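Local coordinates for protein KLLA0F20702p (Kluyveromyces lactis, PDB 5Y5A) that is the yeast telomerase subunit Est1, which probably helps bring telomerase to chromosome ends by binding the telomere protein Cdc13, at residues I358-F372 / M419-W432. Sequence-based numbering, arbitrary orientation.
Sequences ISMIFQDLILLIGSF and MFQYLAMARIMMCW
Water 1 links the two helices at one end of their contact: the amide NE2 of Gln-421 donates to it at 3.0 Å, and it is also hydrogen-bonded to OG of Ser-359. The rest of the contact is apolar, between helices that run parallel, at 5°, with axes 10.3 Å apart. The ring of Phe-362, swung out with CG anti to the backbone N (chi1 -173°), is a knob in the hole formed by Gln-421, Ala-424, Met-425 and Ile-428; its CZ lies 3.4 Å from CD1 of Ile-428. Phe-420 turns its edge to the face of this ring in a T-shaped pair, planes at 73°. Met-425 is the return knob, among Ile-358, Ile-361, Phe-362 and Leu-365, and CD1 of Ile-358 also reaches CE1 of Tyr-422 at 3.5 Å. Farther along, CG2 of Ile-369 sits 3.5 Å over the centroid of the five-membered ring of Trp-432, a CH-pi contact, while NE1 of the indole is hydrogen-bonded to His-373. With an alanine here instead of Trp-432, Ile-369 would probably lose its aromatic cover and NE2 of His-373 its indole partner. The pair belongs to the Est1 DNA/RNA-binding domain: Gln-363 and Ile-366 of helix 339-379 pack on helix 251-263, and Leu-423 and Met-430 of helix 421-433 meet helix 526-546.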
# COMPACT_ATOMS: atom_id res chain seq x y z
N ILE A 358 -16.58 -0.60 -6.60
CA ILE A 358 -15.46 -0.36 -7.51
C ILE A 358 -14.15 -0.09 -6.76
O ILE A 358 -13.08 -0.43 -7.25
CB ILE A 358 -15.77 0.82 -8.47
CG1 ILE A 358 -14.79 0.85 -9.63
CG2 ILE A 358 -15.78 2.15 -7.73
CD1 ILE A 358 -14.81 -0.38 -10.51
N SER A 359 -14.25 0.48 -5.57
CA SER A 359 -13.05 0.80 -4.80
C SER A 359 -12.30 -0.48 -4.40
O SER A 359 -11.07 -0.49 -4.38
CB SER A 359 -13.42 1.61 -3.57
OG SER A 359 -12.30 1.74 -2.71
N MET A 360 -13.04 -1.54 -4.09
CA MET A 360 -12.44 -2.82 -3.74
C MET A 360 -11.90 -3.51 -5.00
O MET A 360 -10.90 -4.25 -4.95
CB MET A 360 -13.46 -3.72 -3.01
CG MET A 360 -12.89 -5.08 -2.58
SD MET A 360 -11.47 -4.94 -1.43
CE MET A 360 -12.33 -4.26 -0.02
N ILE A 361 -12.54 -3.26 -6.13
CA ILE A 361 -12.08 -3.87 -7.38
C ILE A 361 -10.75 -3.24 -7.78
O ILE A 361 -9.84 -3.92 -8.26
CB ILE A 361 -13.12 -3.69 -8.51
CG1 ILE A 361 -14.34 -4.59 -8.23
CG2 ILE A 361 -12.51 -4.02 -9.86
CD1 ILE A 361 -15.56 -4.29 -9.07
N PHE A 362 -10.66 -1.95 -7.53
CA PHE A 362 -9.44 -1.20 -7.76
C PHE A 362 -8.31 -1.78 -6.91
O PHE A 362 -7.21 -2.04 -7.40
CB PHE A 362 -9.70 0.27 -7.42
CG PHE A 362 -8.56 1.20 -7.76
CD1 PHE A 362 -8.45 1.74 -9.03
CD2 PHE A 362 -7.64 1.57 -6.80
CE1 PHE A 362 -7.41 2.62 -9.34
CE2 PHE A 362 -6.61 2.45 -7.11
CZ PHE A 362 -6.50 2.96 -8.38
N GLN A 363 -8.59 -2.00 -5.63
CA GLN A 363 -7.59 -2.57 -4.73
C GLN A 363 -7.15 -3.95 -5.21
O GLN A 363 -5.97 -4.27 -5.20
CB GLN A 363 -8.12 -2.66 -3.30
CG GLN A 363 -7.03 -3.02 -2.29
CD GLN A 363 -7.50 -2.90 -0.86
OE1 GLN A 363 -7.36 -1.84 -0.24
NE2 GLN A 363 -8.04 -3.99 -0.32
N ASP A 364 -8.12 -4.76 -5.65
CA ASP A 364 -7.84 -6.09 -6.16
C ASP A 364 -6.86 -6.07 -7.33
O ASP A 364 -5.98 -6.92 -7.43
CB ASP A 364 -9.14 -6.78 -6.60
CG ASP A 364 -9.93 -7.37 -5.43
OD1 ASP A 364 -9.57 -7.11 -4.26
OD2 ASP A 364 -10.92 -8.08 -5.70
N LEU A 365 -7.03 -5.09 -8.22
CA LEU A 365 -6.15 -4.92 -9.37
C LEU A 365 -4.70 -4.68 -8.94
O LEU A 365 -3.79 -5.36 -9.41
CB LEU A 365 -6.64 -3.76 -10.25
CG LEU A 365 -5.68 -3.32 -11.36
CD1 LEU A 365 -5.62 -4.35 -12.48
CD2 LEU A 365 -6.06 -1.95 -11.91
N ILE A 366 -4.50 -3.73 -8.04
CA ILE A 366 -3.15 -3.43 -7.57
C ILE A 366 -2.53 -4.58 -6.77
O ILE A 366 -1.35 -4.90 -6.96
CB ILE A 366 -3.14 -2.17 -6.70
CG1 ILE A 366 -3.73 -1.00 -7.50
CG2 ILE A 366 -1.73 -1.84 -6.24
CD1 ILE A 366 -4.29 0.08 -6.62
N LEU A 367 -3.31 -5.20 -5.89
CA LEU A 367 -2.86 -6.40 -5.18
C LEU A 367 -2.35 -7.45 -6.17
O LEU A 367 -1.26 -8.00 -6.00
CB LEU A 367 -4.00 -6.97 -4.34
CG LEU A 367 -3.83 -8.39 -3.78
CD1 LEU A 367 -2.74 -8.43 -2.70
CD2 LEU A 367 -5.15 -8.90 -3.23
N LEU A 368 -3.14 -7.70 -7.21
CA LEU A 368 -2.83 -8.71 -8.22
C LEU A 368 -1.56 -8.38 -9.00
O LEU A 368 -0.70 -9.25 -9.20
CB LEU A 368 -4.02 -8.85 -9.17
CG LEU A 368 -3.91 -9.96 -10.22
CD1 LEU A 368 -3.78 -11.31 -9.53
CD2 LEU A 368 -5.11 -9.91 -11.17
N ILE A 369 -1.44 -7.14 -9.46
CA ILE A 369 -0.23 -6.68 -10.14
C ILE A 369 0.99 -6.87 -9.24
O ILE A 369 2.00 -7.45 -9.64
CB ILE A 369 -0.34 -5.20 -10.58
CG1 ILE A 369 -1.15 -5.10 -11.87
CG2 ILE A 369 1.05 -4.58 -10.80
CD1 ILE A 369 -1.59 -3.69 -12.21
N GLY A 370 0.87 -6.38 -8.01
CA GLY A 370 1.91 -6.57 -7.02
C GLY A 370 2.23 -8.03 -6.77
O GLY A 370 3.38 -8.40 -6.63
N SER A 371 1.20 -8.87 -6.75
CA SER A 371 1.38 -10.29 -6.48
C SER A 371 2.22 -11.03 -7.52
O SER A 371 2.79 -12.08 -7.21
CB SER A 371 0.03 -10.98 -6.35
OG SER A 371 -0.55 -10.65 -5.09
N PHE A 372 2.29 -10.50 -8.74
CA PHE A 372 3.15 -11.13 -9.75
C PHE A 372 4.61 -10.97 -9.34
O PHE A 372 5.43 -11.85 -9.58
CB PHE A 372 2.91 -10.53 -11.15
CG PHE A 372 3.86 -11.07 -12.21
CD1 PHE A 372 3.66 -12.32 -12.78
CD2 PHE A 372 4.95 -10.32 -12.64
CE1 PHE A 372 4.52 -12.82 -13.74
CE2 PHE A 372 5.82 -10.82 -13.61
CZ PHE A 372 5.61 -12.07 -14.16
N MET A 419 -16.46 8.90 -11.06
CA MET A 419 -15.60 7.93 -10.39
C MET A 419 -14.25 7.81 -11.11
O MET A 419 -14.19 7.37 -12.26
CB MET A 419 -16.29 6.57 -10.31
CG MET A 419 -17.65 6.60 -9.62
SD MET A 419 -17.59 7.05 -7.87
CE MET A 419 -16.65 5.69 -7.18
N PHE A 420 -13.18 8.19 -10.43
CA PHE A 420 -11.86 8.20 -11.04
C PHE A 420 -11.40 6.78 -11.35
O PHE A 420 -10.59 6.59 -12.25
CB PHE A 420 -10.84 8.91 -10.13
CG PHE A 420 -10.41 8.10 -8.94
CD1 PHE A 420 -9.32 7.24 -9.01
CD2 PHE A 420 -11.09 8.20 -7.73
CE1 PHE A 420 -8.92 6.49 -7.92
CE2 PHE A 420 -10.70 7.46 -6.63
CZ PHE A 420 -9.61 6.60 -6.72
N GLN A 421 -11.92 5.80 -10.63
CA GLN A 421 -11.33 4.45 -10.66
C GLN A 421 -11.36 3.78 -12.02
O GLN A 421 -10.46 3.01 -12.36
CB GLN A 421 -12.02 3.52 -9.65
CG GLN A 421 -11.72 3.82 -8.20
CD GLN A 421 -12.76 4.72 -7.58
OE1 GLN A 421 -13.61 5.30 -8.28
NE2 GLN A 421 -12.72 4.85 -6.26
N TYR A 422 -12.40 4.06 -12.80
CA TYR A 422 -12.59 3.37 -14.07
C TYR A 422 -11.43 3.59 -15.04
O TYR A 422 -10.83 2.63 -15.50
CB TYR A 422 -13.91 3.80 -14.69
CG TYR A 422 -15.07 3.29 -13.88
CD1 TYR A 422 -15.30 1.92 -13.79
CD2 TYR A 422 -15.89 4.14 -13.18
CE1 TYR A 422 -16.35 1.42 -13.05
CE2 TYR A 422 -16.95 3.65 -12.41
CZ TYR A 422 -17.16 2.28 -12.36
OH TYR A 422 -18.21 1.76 -11.61
N LEU A 423 -11.10 4.85 -15.32
CA LEU A 423 -9.98 5.13 -16.21
C LEU A 423 -8.63 5.03 -15.49
O LEU A 423 -7.60 4.79 -16.12
CB LEU A 423 -10.15 6.51 -16.86
CG LEU A 423 -11.31 6.63 -17.86
CD1 LEU A 423 -11.23 7.94 -18.62
CD2 LEU A 423 -11.33 5.46 -18.84
N ALA A 424 -8.63 5.20 -14.17
CA ALA A 424 -7.41 5.03 -13.38
C ALA A 424 -6.88 3.61 -13.46
O ALA A 424 -5.68 3.39 -13.52
CB ALA A 424 -7.65 5.41 -11.92
N MET A 425 -7.79 2.64 -13.49
CA MET A 425 -7.41 1.24 -13.62
C MET A 425 -6.73 0.98 -14.96
O MET A 425 -5.74 0.25 -15.04
CB MET A 425 -8.63 0.32 -13.44
CG MET A 425 -9.06 0.14 -11.98
SD MET A 425 -10.35 -1.10 -11.70
CE MET A 425 -11.68 -0.44 -12.70
N ALA A 426 -7.26 1.59 -16.02
CA ALA A 426 -6.61 1.47 -17.33
C ALA A 426 -5.20 2.09 -17.32
O ALA A 426 -4.29 1.53 -17.93
CB ALA A 426 -7.47 2.11 -18.42
N ARG A 427 -5.03 3.23 -16.64
CA ARG A 427 -3.72 3.88 -16.57
C ARG A 427 -2.71 2.97 -15.89
O ARG A 427 -1.56 2.85 -16.32
CB ARG A 427 -3.78 5.20 -15.79
CG ARG A 427 -4.39 6.37 -16.52
CD ARG A 427 -4.22 7.63 -15.69
NE ARG A 427 -2.81 7.97 -15.49
CZ ARG A 427 -2.35 8.61 -14.42
NH1 ARG A 427 -1.05 8.89 -14.32
NH2 ARG A 427 -3.18 8.97 -13.45
N ILE A 428 -3.16 2.33 -14.83
CA ILE A 428 -2.31 1.51 -14.00
C ILE A 428 -1.83 0.25 -14.75
O ILE A 428 -0.65 -0.11 -14.67
CB ILE A 428 -3.06 1.16 -12.72
CG1 ILE A 428 -3.10 2.40 -11.83
CG2 ILE A 428 -2.44 -0.02 -12.00
CD1 ILE A 428 -4.06 2.28 -10.71
N MET A 429 -2.74 -0.36 -15.50
CA MET A 429 -2.37 -1.49 -16.36
C MET A 429 -1.26 -1.09 -17.34
O MET A 429 -0.24 -1.77 -17.43
CB MET A 429 -3.60 -2.00 -17.14
CG MET A 429 -4.72 -2.58 -16.26
SD MET A 429 -6.09 -3.22 -17.25
CE MET A 429 -7.41 -3.30 -16.04
N MET A 430 -1.46 0.01 -18.05
CA MET A 430 -0.51 0.45 -19.05
C MET A 430 0.82 0.86 -18.44
O MET A 430 1.88 0.57 -18.98
CB MET A 430 -1.09 1.61 -19.87
CG MET A 430 -2.40 1.26 -20.54
SD MET A 430 -2.30 -0.30 -21.45
CE MET A 430 -1.05 0.14 -22.64
N CYS A 431 0.76 1.53 -17.30
CA CYS A 431 1.98 1.95 -16.63
C CYS A 431 2.77 0.75 -16.13
O CYS A 431 4.00 0.74 -16.17
CB CYS A 431 1.67 2.90 -15.48
SG CYS A 431 1.26 4.55 -16.04
N TRP A 432 2.05 -0.27 -15.67
CA TRP A 432 2.70 -1.50 -15.25
C TRP A 432 3.35 -2.18 -16.45
O TRP A 432 4.54 -2.54 -16.41
CB TRP A 432 1.70 -2.46 -14.61
CG TRP A 432 2.33 -3.76 -14.18
CD1 TRP A 432 3.43 -3.92 -13.38
CD2 TRP A 432 1.87 -5.08 -14.51
NE1 TRP A 432 3.69 -5.26 -13.20
CE2 TRP A 432 2.74 -5.99 -13.87
CE3 TRP A 432 0.81 -5.58 -15.28
CZ2 TRP A 432 2.58 -7.38 -13.99
CZ3 TRP A 432 0.65 -6.95 -15.38
CH2 TRP A 432 1.54 -7.83 -14.74
O HOH W 1 -10.65 3.57 -4.56